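PDB 2WY4: single domain haemoglobin from Campylobacter jejuni, which binds heme b and, as a member of the globin family, probably binds oxygen and may take part in detoxifying nitric oxide. Local coordinates for residues Gln5-Ile9 with Ala114-Trp119; Lys90-Tyr94 with Tyr130-Lys135. One frame throughout, in Å; residues are numbered along the deposited sequence.

Contact 1: Gln5-Ile9 with Ala114-Trp119; sequences QIQII and ATLKAW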
ATOM      1  N   GLN A   5       4.923  -1.748  18.315  1.00 20.30           N
ATOM      2  CA  GLN A   5       4.387  -1.429  16.985  1.00 20.40           C
ATOM      3  C   GLN A   5       5.012  -2.276  15.876  1.00 19.24           C
ATOM      4  O   GLN A   5       4.316  -2.699  14.964  1.00 19.22           O
ATOM      5  CB  GLN A   5       4.586   0.033  16.624  1.00 21.45           C
ATOM      6  CG  GLN A   5       3.542   0.930  17.199  1.00 24.51           C
ATOM      7  CD  GLN A   5       3.397   2.245  16.497  1.00 26.35           C
ATOM      8  OE1 GLN A   5       4.217   2.609  15.648  1.00 26.81           O
ATOM      9  NE2 GLN A   5       2.333   2.976  16.846  1.00 26.92           N
ATOM     10  N   ILE A   6       6.315  -2.500  15.953  1.00 18.16           N
ATOM     11  CA  ILE A   6       6.980  -3.356  14.968  1.00 18.64           C
ATOM     12  C   ILE A   6       6.371  -4.746  15.009  1.00 17.80           C
ATOM     13  O   ILE A   6       6.073  -5.330  13.978  1.00 18.17           O
ATOM     14  CB  ILE A   6       8.505  -3.418  15.242  1.00 19.16           C
ATOM     15  CG1 ILE A   6       9.159  -2.083  14.913  1.00 21.44           C
ATOM     16  CG2 ILE A   6       9.167  -4.530  14.432  1.00 19.49           C
ATOM     17  CD1 ILE A   6      10.565  -1.930  15.442  1.00 22.38           C
ATOM     18  N   GLN A   7       6.206  -5.282  16.209  1.00 16.11           N
ATOM     19  CA  GLN A   7       5.673  -6.621  16.343  1.00 15.97           C
ATOM     20  C   GLN A   7       4.244  -6.719  15.828  1.00 16.02           C
ATOM     21  O   GLN A   7       3.871  -7.719  15.224  1.00 15.92           O
ATOM     22  CB  GLN A   7       5.792  -7.142  17.768  1.00 15.53           C
ATOM     23  CG  GLN A   7       5.339  -8.592  17.896  1.00 17.94           C
ATOM     24  CD  GLN A   7       6.296  -9.511  17.215  1.00 17.26           C
ATOM     25  OE1 GLN A   7       7.477  -9.552  17.568  1.00 21.07           O
ATOM     26  NE2 GLN A   7       5.814 -10.249  16.228  1.00 18.54           N
ATOM     27  N   ILE A   8       3.426  -5.697  16.057  1.00 15.99           N
ATOM     28  CA  ILE A   8       2.073  -5.695  15.536  1.00 15.98           C
ATOM     29  C   ILE A   8       2.118  -5.793  14.016  1.00 15.98           C
ATOM     30  O   ILE A   8       1.370  -6.574  13.424  1.00 16.01           O
ATOM     31  CB  ILE A   8       1.335  -4.427  15.960  1.00 16.85           C
ATOM     32  CG1 ILE A   8       0.867  -4.587  17.399  1.00 17.05           C
ATOM     33  CG2 ILE A   8       0.101  -4.198  15.091  1.00 16.18           C
ATOM     34  CD1 ILE A   8       0.300  -3.271  18.050  1.00 18.55           C
ATOM     35  N   ILE A   9       2.973  -5.003  13.371  1.00 15.57           N
ATOM     36  CA  ILE A   9       3.069  -5.094  11.920  1.00 16.14           C
ATOM     37  C   ILE A   9       3.500  -6.493  11.494  1.00 17.33           C
ATOM     38  O   ILE A   9       2.904  -7.060  10.582  1.00 15.80           O
ATOM     39  CB  ILE A   9       3.983  -3.980  11.358  1.00 16.66           C
ATOM     40  CG1 ILE A   9       3.376  -2.596  11.613  1.00 18.13           C
ATOM     41  CG2 ILE A   9       4.258  -4.192   9.852  1.00 16.21           C
ATOM     42  CD1 ILE A   9       1.994  -2.393  11.126  1.00 19.96           C
ATOM     43  N   ALA A 114      -4.544  -0.047  18.856  1.00 16.43           N
ATOM     44  CA  ALA A 114      -3.108  -0.152  18.752  1.00 15.69           C
ATOM     45  C   ALA A 114      -2.714  -0.613  17.354  1.00 15.48           C
ATOM     46  O   ALA A 114      -1.737  -0.141  16.802  1.00 15.58           O
ATOM     47  CB  ALA A 114      -2.544  -1.105  19.812  1.00 15.49           C
ATOM     48  N   THR A 115      -3.486  -1.545  16.805  1.00 14.79           N
ATOM     49  CA  THR A 115      -3.173  -2.066  15.457  1.00 14.77           C
ATOM     50  C   THR A 115      -3.417  -0.998  14.405  1.00 15.15           C
ATOM     51  O   THR A 115      -2.610  -0.782  13.507  1.00 15.34           O
ATOM     52  CB  THR A 115      -3.954  -3.333  15.175  1.00 15.28           C
ATOM     53  OG1 THR A 115      -3.547  -4.335  16.110  1.00 18.11           O
ATOM     54  CG2 THR A 115      -3.574  -3.905  13.819  1.00 16.45           C
ATOM     55  N   LEU A 116      -4.541  -0.304  14.528  1.00 15.77           N
ATOM     56  CA  LEU A 116      -4.811   0.783  13.604  1.00 16.73           C
ATOM     57  C   LEU A 116      -3.702   1.845  13.641  1.00 17.28           C
ATOM     58  O   LEU A 116      -3.236   2.320  12.609  1.00 16.98           O
ATOM     59  CB  LEU A 116      -6.149   1.442  13.935  1.00 18.35           C
ATOM     60  CG  LEU A 116      -7.419   0.914  13.342  1.00 21.50           C
ATOM     61  CD1 LEU A 116      -8.582   1.811  13.716  1.00 23.80           C
ATOM     62  CD2 LEU A 116      -7.295   0.813  11.816  1.00 23.01           C
ATOM     63  N   LYS A 117      -3.314   2.251  14.851  1.00 16.84           N
ATOM     64  CA  LYS A 117      -2.236   3.226  15.032  1.00 17.39           C
ATOM     65  C   LYS A 117      -0.931   2.730  14.400  1.00 16.90           C
ATOM     66  O   LYS A 117      -0.196   3.464  13.710  1.00 16.11           O
ATOM     67  CB  LYS A 117      -2.046   3.498  16.536  1.00 18.92           C
ATOM     68  CG  LYS A 117      -1.188   4.698  16.866  1.00 20.71           C
ATOM     69  CD  LYS A 117      -1.741   5.971  16.225  1.00 25.16           C
ATOM     70  CE  LYS A 117      -1.636   7.193  17.140  1.00 27.49           C
ATOM     71  NZ  LYS A 117      -2.841   7.285  17.982  1.00 31.74           N
ATOM     72  N   ALA A 118      -0.662   1.444  14.588  1.00 16.19           N
ATOM     73  CA  ALA A 118       0.566   0.900  14.080  1.00 15.96           C
ATOM     74  C   ALA A 118       0.560   0.984  12.544  1.00 15.16           C
ATOM     75  O   ALA A 118       1.577   1.308  11.953  1.00 15.98           O
ATOM     76  CB  ALA A 118       0.774  -0.528  14.590  1.00 16.36           C
ATOM     77  N   TRP A 119      -0.589   0.726  11.919  1.00 15.41           N
ATOM     78  CA  TRP A 119      -0.665   0.805  10.446  1.00 14.06           C
ATOM     79  C   TRP A 119      -0.639   2.236   9.946  1.00 15.33           C
ATOM     80  O   TRP A 119      -0.109   2.526   8.880  1.00 15.98           O
ATOM     81  CB  TRP A 119      -1.934   0.084   9.954  1.00 13.08           C
ATOM     82  CG  TRP A 119      -1.643  -1.398   9.736  1.00 14.34           C
ATOM     83  CD1 TRP A 119      -1.949  -2.459  10.556  1.00 17.00           C
ATOM     84  CD2 TRP A 119      -0.831  -1.937   8.693  1.00 16.28           C
ATOM     85  NE1 TRP A 119      -1.429  -3.629  10.040  1.00 18.21           N
ATOM     86  CE2 TRP A 119      -0.714  -3.321   8.914  1.00 16.37           C
ATOM     87  CE3 TRP A 119      -0.181  -1.382   7.589  1.00 15.31           C
ATOM     88  CZ2 TRP A 119      -0.034  -4.156   8.039  1.00 15.75           C
ATOM     89  CZ3 TRP A 119       0.502  -2.207   6.736  1.00 16.91           C
ATOM     90  CH2 TRP A 119       0.594  -3.566   6.981  1.00 18.08           C
TER
HETATM   91  O   HOH W   1       0.384   1.088  18.104  1.00 20.54           O
HETATM   92  O   HOH W   2       4.225   1.011  12.970  1.00 29.87           O
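The indole of Trp119 receives the methyl CD1 of Ile9 on one face and has CG2 of Thr115, one helical turn back, at its edge in the ring plane. Ile9 CD1 stands 3.6 Å from the centroid of the five-membered ring and only 11° off the ring normal, a CH-pi contact made almost straight down onto the pyrrole. In Ile9, CG1 lies beside the backbone N and a chi2 of -54° bends CD1 over toward the indole, although the CB itself does not aim at it. The same methyl lies 4.1 Å from Ala118 CB.

Ala118 points its CB at the first helix, and Ile8 CG2 approaches that CB to 3.8 Å and also rests against Thr115, while the other arm of Ile8 reaches out so that its CD1 meets Ala114 CB. No direct hydrogen bond joins the segments; water does that work. Gln5 lies over the backbone at Ala118, its amide bridged at both ends. Its NE2 donates to one water (3.0 Å from NE2), which in turn donates to Ala114 O. A second water donates both to Gln5 OE1 and to Ala118 O, a pattern consistent with the modelled orientation of the amide.

The short segments cross at -93°, their axes 9.2 Å apart. Trp119 also touches Leu102 and Ile105 of helix 94-109. This near-perpendicular meeting of the first and last helices, packed round Ala118 and Trp119, belongs to the all-helical globin fold.

Contact 2: Lys90-Tyr94 with Tyr130-Lys135; sequences KEEHY and YIDIEK. With HEM (protoporphyrin IX containing Fe), chain B.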
ATOM      1  N   LYS A  90       1.662  11.069  -8.024  1.00 14.91           N
ATOM      2  CA  LYS A  90       2.340  12.159  -7.349  1.00 15.91           C
ATOM      3  C   LYS A  90       2.377  11.980  -5.858  1.00 15.39           C
ATOM      4  O   LYS A  90       1.591  11.222  -5.294  1.00 14.86           O
ATOM      5  CB  LYS A  90       1.653  13.490  -7.633  1.00 17.17           C
ATOM      6  CG  LYS A  90       1.468  13.796  -9.088  1.00 19.17           C
ATOM      7  CD  LYS A  90       2.793  13.996  -9.776  1.00 23.54           C
ATOM      8  CE  LYS A  90       2.608  14.030 -11.281  1.00 25.86           C
ATOM      9  NZ  LYS A  90       3.862  14.396 -11.991  1.00 28.54           N
ATOM     10  N   GLU A  91       3.261  12.741  -5.203  1.00 15.79           N
ATOM     11  CA  GLU A  91       3.334  12.740  -3.759  1.00 15.77           C
ATOM     12  C   GLU A  91       1.962  12.919  -3.162  1.00 15.78           C
ATOM     13  O   GLU A  91       1.624  12.273  -2.182  1.00 15.23           O
ATOM     14  CB  GLU A  91       4.219  13.887  -3.244  0.50 16.36           C
ATOM     15  CG  GLU A  91       5.630  13.941  -3.792  0.50 18.36           C
ATOM     16  CD  GLU A  91       6.403  15.140  -3.277  0.50 19.64           C
ATOM     17  OE1 GLU A  91       5.998  15.704  -2.214  0.50 20.26           O
ATOM     18  OE2 GLU A  91       7.410  15.524  -3.939  0.50 21.74           O
ATOM     19  N   GLU A  92       1.162  13.809  -3.746  1.00 15.31           N
ATOM     20  CA  GLU A  92      -0.135  14.132  -3.197  1.00 16.07           C
ATOM     21  C   GLU A  92      -1.180  13.033  -3.327  1.00 14.83           C
ATOM     22  O   GLU A  92      -2.261  13.149  -2.778  1.00 16.33           O
ATOM     23  CB  GLU A  92      -0.670  15.422  -3.845  1.00 16.63           C
ATOM     24  CG  GLU A  92       0.122  16.659  -3.508  1.00 18.64           C
ATOM     25  CD  GLU A  92       1.506  16.710  -4.108  1.00 18.34           C
ATOM     26  OE1 GLU A  92       1.679  16.266  -5.264  1.00 19.58           O
ATOM     27  OE2 GLU A  92       2.441  17.238  -3.427  1.00 22.98           O
ATOM     28  N   HIS A  93      -0.883  11.969  -4.086  1.00 13.67           N
ATOM     29  CA  HIS A  93      -1.837  10.845  -4.152  1.00 13.76           C
ATOM     30  C   HIS A  93      -1.642   9.918  -2.969  1.00 12.31           C
ATOM     31  O   HIS A  93      -2.535   9.209  -2.623  1.00 12.99           O
ATOM     32  CB  HIS A  93      -1.635   9.997  -5.398  1.00 13.73           C
ATOM     33  CG  HIS A  93      -2.103  10.627  -6.672  1.00 14.92           C
ATOM     34  ND1 HIS A  93      -1.243  10.902  -7.710  1.00 15.26           N
ATOM     35  CD2 HIS A  93      -3.338  10.989  -7.091  1.00 16.64           C
ATOM     36  CE1 HIS A  93      -1.934  11.435  -8.707  1.00 15.98           C
ATOM     37  NE2 HIS A  93      -3.211  11.470  -8.366  1.00 17.10           N
ATOM     38  N   TYR A  94      -0.468   9.933  -2.355  1.00 12.29           N
ATOM     39  CA  TYR A  94      -0.197   9.008  -1.265  1.00 12.66           C
ATOM     40  C   TYR A  94      -1.148   9.164  -0.061  1.00 13.16           C
ATOM     41  O   TYR A  94      -1.540   8.139   0.510  1.00 13.65           O
ATOM     42  CB  TYR A  94       1.299   8.959  -0.870  1.00 12.28           C
ATOM     43  CG  TYR A  94       2.129   8.171  -1.840  1.00 12.37           C
ATOM     44  CD1 TYR A  94       2.582   8.744  -3.010  1.00 14.33           C
ATOM     45  CD2 TYR A  94       2.413   6.831  -1.612  1.00 13.52           C
ATOM     46  CE1 TYR A  94       3.288   8.017  -3.927  1.00 12.93           C
ATOM     47  CE2 TYR A  94       3.118   6.100  -2.526  1.00 13.93           C
ATOM     48  CZ  TYR A  94       3.562   6.696  -3.670  1.00 13.20           C
ATOM     49  OH  TYR A  94       4.295   5.961  -4.577  1.00 13.50           O
ATOM     50  N   TYR A 130       8.524   5.229  -0.865  1.00 14.57           N
ATOM     51  CA  TYR A 130       8.133   5.251  -2.272  1.00 14.32           C
ATOM     52  C   TYR A 130       8.248   6.662  -2.857  1.00 14.91           C
ATOM     53  O   TYR A 130       8.833   6.870  -3.938  1.00 14.56           O
ATOM     54  CB  TYR A 130       6.694   4.780  -2.447  1.00 13.75           C
ATOM     55  CG  TYR A 130       6.498   3.284  -2.549  1.00 11.79           C
ATOM     56  CD1 TYR A 130       6.619   2.481  -1.444  1.00 13.13           C
ATOM     57  CD2 TYR A 130       6.172   2.691  -3.773  1.00 12.93           C
ATOM     58  CE1 TYR A 130       6.432   1.121  -1.525  1.00 12.88           C
ATOM     59  CE2 TYR A 130       6.008   1.339  -3.863  1.00 14.27           C
ATOM     60  CZ  TYR A 130       6.132   0.539  -2.757  1.00 12.02           C
ATOM     61  OH  TYR A 130       5.968  -0.817  -2.930  1.00 14.41           O
ATOM     62  N   ILE A 131       7.714   7.647  -2.130  1.00 15.04           N
ATOM     63  CA  ILE A 131       7.742   9.042  -2.593  1.00 15.22           C
ATOM     64  C   ILE A 131       9.158   9.509  -2.895  1.00 16.01           C
ATOM     65  O   ILE A 131       9.407  10.155  -3.920  1.00 16.14           O
ATOM     66  CB  ILE A 131       7.096   9.969  -1.533  1.00 15.67           C
ATOM     67  CG1 ILE A 131       5.573   9.758  -1.470  1.00 16.76           C
ATOM     68  CG2 ILE A 131       7.360  11.442  -1.841  1.00 15.72           C
ATOM     69  CD1 ILE A 131       4.917  10.330  -0.202  1.00 15.43           C
ATOM     70  N   ASP A 132      10.083   9.196  -2.002  1.00 15.81           N
ATOM     71  CA  ASP A 132      11.457   9.688  -2.168  1.00 17.10           C
ATOM     72  C   ASP A 132      12.140   9.087  -3.387  1.00 17.07           C
ATOM     73  O   ASP A 132      12.867   9.778  -4.125  1.00 17.38           O
ATOM     74  CB  ASP A 132      12.318   9.458  -0.914  1.00 18.31           C
ATOM     75  CG  ASP A 132      11.919  10.355   0.276  1.00 20.46           C
ATOM     76  OD1 ASP A 132      11.133  11.321   0.111  1.00 22.90           O
ATOM     77  OD2 ASP A 132      12.317  10.126   1.433  1.00 24.32           O
ATOM     78  N   ILE A 133      11.905   7.802  -3.630  1.00 16.60           N
ATOM     79  CA  ILE A 133      12.471   7.140  -4.801  1.00 17.04           C
ATOM     80  C   ILE A 133      11.854   7.718  -6.087  1.00 17.07           C
ATOM     81  O   ILE A 133      12.570   8.013  -7.057  1.00 17.24           O
ATOM     82  CB  ILE A 133      12.261   5.594  -4.711  1.00 18.06           C
ATOM     83  CG1 ILE A 133      13.248   5.000  -3.715  1.00 18.96           C
ATOM     84  CG2 ILE A 133      12.407   4.897  -6.048  1.00 17.99           C
ATOM     85  CD1 ILE A 133      13.050   3.555  -3.405  1.00 17.90           C
ATOM     86  N   GLU A 134      10.533   7.903  -6.069  1.00 16.42           N
ATOM     87  CA  GLU A 134       9.822   8.455  -7.194  1.00 16.67           C
ATOM     88  C   GLU A 134      10.203   9.918  -7.464  1.00 17.85           C
ATOM     89  O   GLU A 134      10.331  10.332  -8.612  1.00 17.31           O
ATOM     90  CB  GLU A 134       8.314   8.234  -7.005  1.00 15.35           C
ATOM     91  CG  GLU A 134       7.986   6.746  -7.197  1.00 14.37           C
ATOM     92  CD  GLU A 134       6.655   6.291  -6.627  1.00 16.16           C
ATOM     93  OE1 GLU A 134       5.766   7.145  -6.390  1.00 14.84           O
ATOM     94  OE2 GLU A 134       6.476   5.061  -6.451  1.00 14.12           O
ATOM     95  N   LYS A 135      10.406  10.687  -6.404  1.00 19.36           N
ATOM     96  CA  LYS A 135      10.822  12.081  -6.561  1.00 21.47           C
ATOM     97  C   LYS A 135      12.110  12.138  -7.349  1.00 22.52           C
ATOM     98  O   LYS A 135      12.255  12.973  -8.251  1.00 21.83           O
ATOM     99  CB  LYS A 135      10.986  12.753  -5.198  1.00 22.51           C
ATOM    100  CG  LYS A 135       9.744  13.419  -4.678  1.00 25.67           C
ATOM    101  CD  LYS A 135       9.998  14.068  -3.316  1.00 29.06           C
ATOM    102  CE  LYS A 135      10.999  15.203  -3.404  1.00 30.49           C
ATOM    103  NZ  LYS A 135      11.100  15.964  -2.110  1.00 32.88           N
TER
HETATM  104  CHA HEM B 150       0.755  -0.195  -9.559  1.00 10.86           C
HETATM  105  CHB HEM B 150       2.140  -0.747  -4.987  1.00 10.61           C
HETATM  106  CHC HEM B 150       0.701   3.755  -4.047  1.00 11.96           C
HETATM  107  CHD HEM B 150      -1.273   4.044  -8.473  1.00 10.33           C
HETATM  108  C1A HEM B 150       1.323  -0.706  -8.454  1.00 10.31           C
HETATM  109  C2A HEM B 150       1.950  -1.987  -8.321  1.00 11.22           C
HETATM  110  C3A HEM B 150       2.330  -2.168  -7.042  1.00 11.36           C
HETATM  111  C4A HEM B 150       1.925  -0.966  -6.338  1.00 11.08           C
HETATM  112  CMA HEM B 150       3.059  -3.388  -6.461  1.00 11.82           C
HETATM  113  CAA HEM B 150       2.157  -2.981  -9.490  1.00 12.48           C
HETATM  114  CBA HEM B 150       3.097  -2.411 -10.555  1.00 14.21           C
HETATM  115  CGA HEM B 150       4.546  -2.766 -10.463  1.00 17.75           C
HETATM  116  O1A HEM B 150       4.908  -3.723  -9.729  1.00 19.71           O
HETATM  117  O2A HEM B 150       5.353  -2.100 -11.204  1.00 19.80           O
HETATM  118  C1B HEM B 150       1.839   0.416  -4.330  1.00 11.65           C
HETATM  119  C2B HEM B 150       2.121   0.682  -2.965  1.00 11.68           C
HETATM  120  C3B HEM B 150       1.724   1.939  -2.705  1.00 11.05           C
HETATM  121  C4B HEM B 150       1.184   2.492  -3.897  1.00 12.16           C
HETATM  122  CMB HEM B 150       2.690  -0.331  -1.980  1.00 12.57           C
HETATM  123  CAB HEM B 150       1.746   2.722  -1.385  1.00 11.59           C
HETATM  124  CBB HEM B 150       2.794   2.710  -0.583  1.00 14.19           C
HETATM  125  C1C HEM B 150       0.083   4.276  -5.159  1.00 11.56           C
HETATM  126  C2C HEM B 150      -0.459   5.575  -5.352  1.00 12.40           C
HETATM  127  C3C HEM B 150      -1.002   5.613  -6.550  1.00 13.14           C
HETATM  128  C4C HEM B 150      -0.867   4.324  -7.180  1.00 11.73           C
HETATM  129  CMC HEM B 150      -0.338   6.727  -4.341  1.00 11.48           C
HETATM  130  CAC HEM B 150      -1.697   6.812  -7.174  1.00 14.29           C
HETATM  131  CBC HEM B 150      -2.982   6.706  -7.533  1.00 14.64           C
HETATM  132  C1D HEM B 150      -0.879   2.909  -9.153  1.00 11.92           C
HETATM  133  C2D HEM B 150      -1.269   2.654 -10.487  1.00 12.11           C
HETATM  134  C3D HEM B 150      -0.656   1.354 -10.869  1.00 11.71           C
HETATM  135  C4D HEM B 150       0.065   0.954  -9.706  1.00 11.50           C
HETATM  136  CMD HEM B 150      -2.124   3.547 -11.359  1.00 12.91           C
HETATM  137  CAD HEM B 150      -0.779   0.594 -12.178  1.00 12.14           C
HETATM  138  CBD HEM B 150      -1.730  -0.579 -11.965  1.00 12.89           C
HETATM  139  CGD HEM B 150      -2.195  -1.229 -13.233  1.00 11.87           C
HETATM  140  O1D HEM B 150      -3.403  -1.476 -13.333  1.00 12.50           O
HETATM  141  O2D HEM B 150      -1.324  -1.507 -14.100  1.00 14.61           O
HETATM  142  NA  HEM B 150       1.302  -0.083  -7.224  1.00 11.04           N
HETATM  143  NB  HEM B 150       1.281   1.538  -4.887  1.00 11.49           N
HETATM  144  NC  HEM B 150      -0.176   3.524  -6.296  1.00 12.14           N
HETATM  145  ND  HEM B 150      -0.092   1.880  -8.689  1.00 12.34           N
HETATM  146 FE   HEM B 150       0.595   1.714  -6.783  1.00 12.78          FE
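Glu134 OE1 accepts a short hydrogen bond of 2.6 Å from the hydroxyl Tyr94 OH, met on the syn side of the carboxylate but 25° out of its plane. The other oxygen, OE2, is hydrogen-bonded to ND1 of His84, the axial ligand of the heme iron, so this is the proximal side of a globin heme pocket. Glu134 is the second-shell residue behind His84, and Tyr94 in turn positions Glu134. The carboxylate would probably make His84 more electron-rich and hold its imidazole in a fixed rotation.

The ring of Tyr94 is sandwiched. Ile131 CG1 sits over one face, 3.8 Å from the ring centroid in a CH-pi contact, and the heme methyl CMC lies over the centre of the opposite face. Tyr130 crosses Tyr94 at about a right angle, its CB 3.4 Å from Tyr94 OH, and carries its own ring on to the heme, where the vinyl carbon CBB lies over one face.

In the turn before helix 94-109, Lys90 N donates to ND1 of His93 at 2.9 Å, nearly straight at 175° and close to the imidazole plane, while His93 CB touches the heme vinyl carbon CAC at 3.6 Å.

Helix 113-139 serves both contacts: its first turns meet the start of helix 4-34 in contact 1, and its later turns meet the loop leading into helix 94-109 in contact 2. The centres lie 23 Å apart and the nearest atoms about 10 Å, so the two do not touch. Their relation to the heme differs. Contact 2 helps build the pocket wall, with the side chain of Glu134 about 3 Å from that of axial His84 (nearest atoms), whereas contact 1 is helix packing whose closest group, the Trp119 side chain, is about 9 Å from the heme and 13 Å from the bound cyanide. Along the chain the segments alternate, so the two closures cross in sequence.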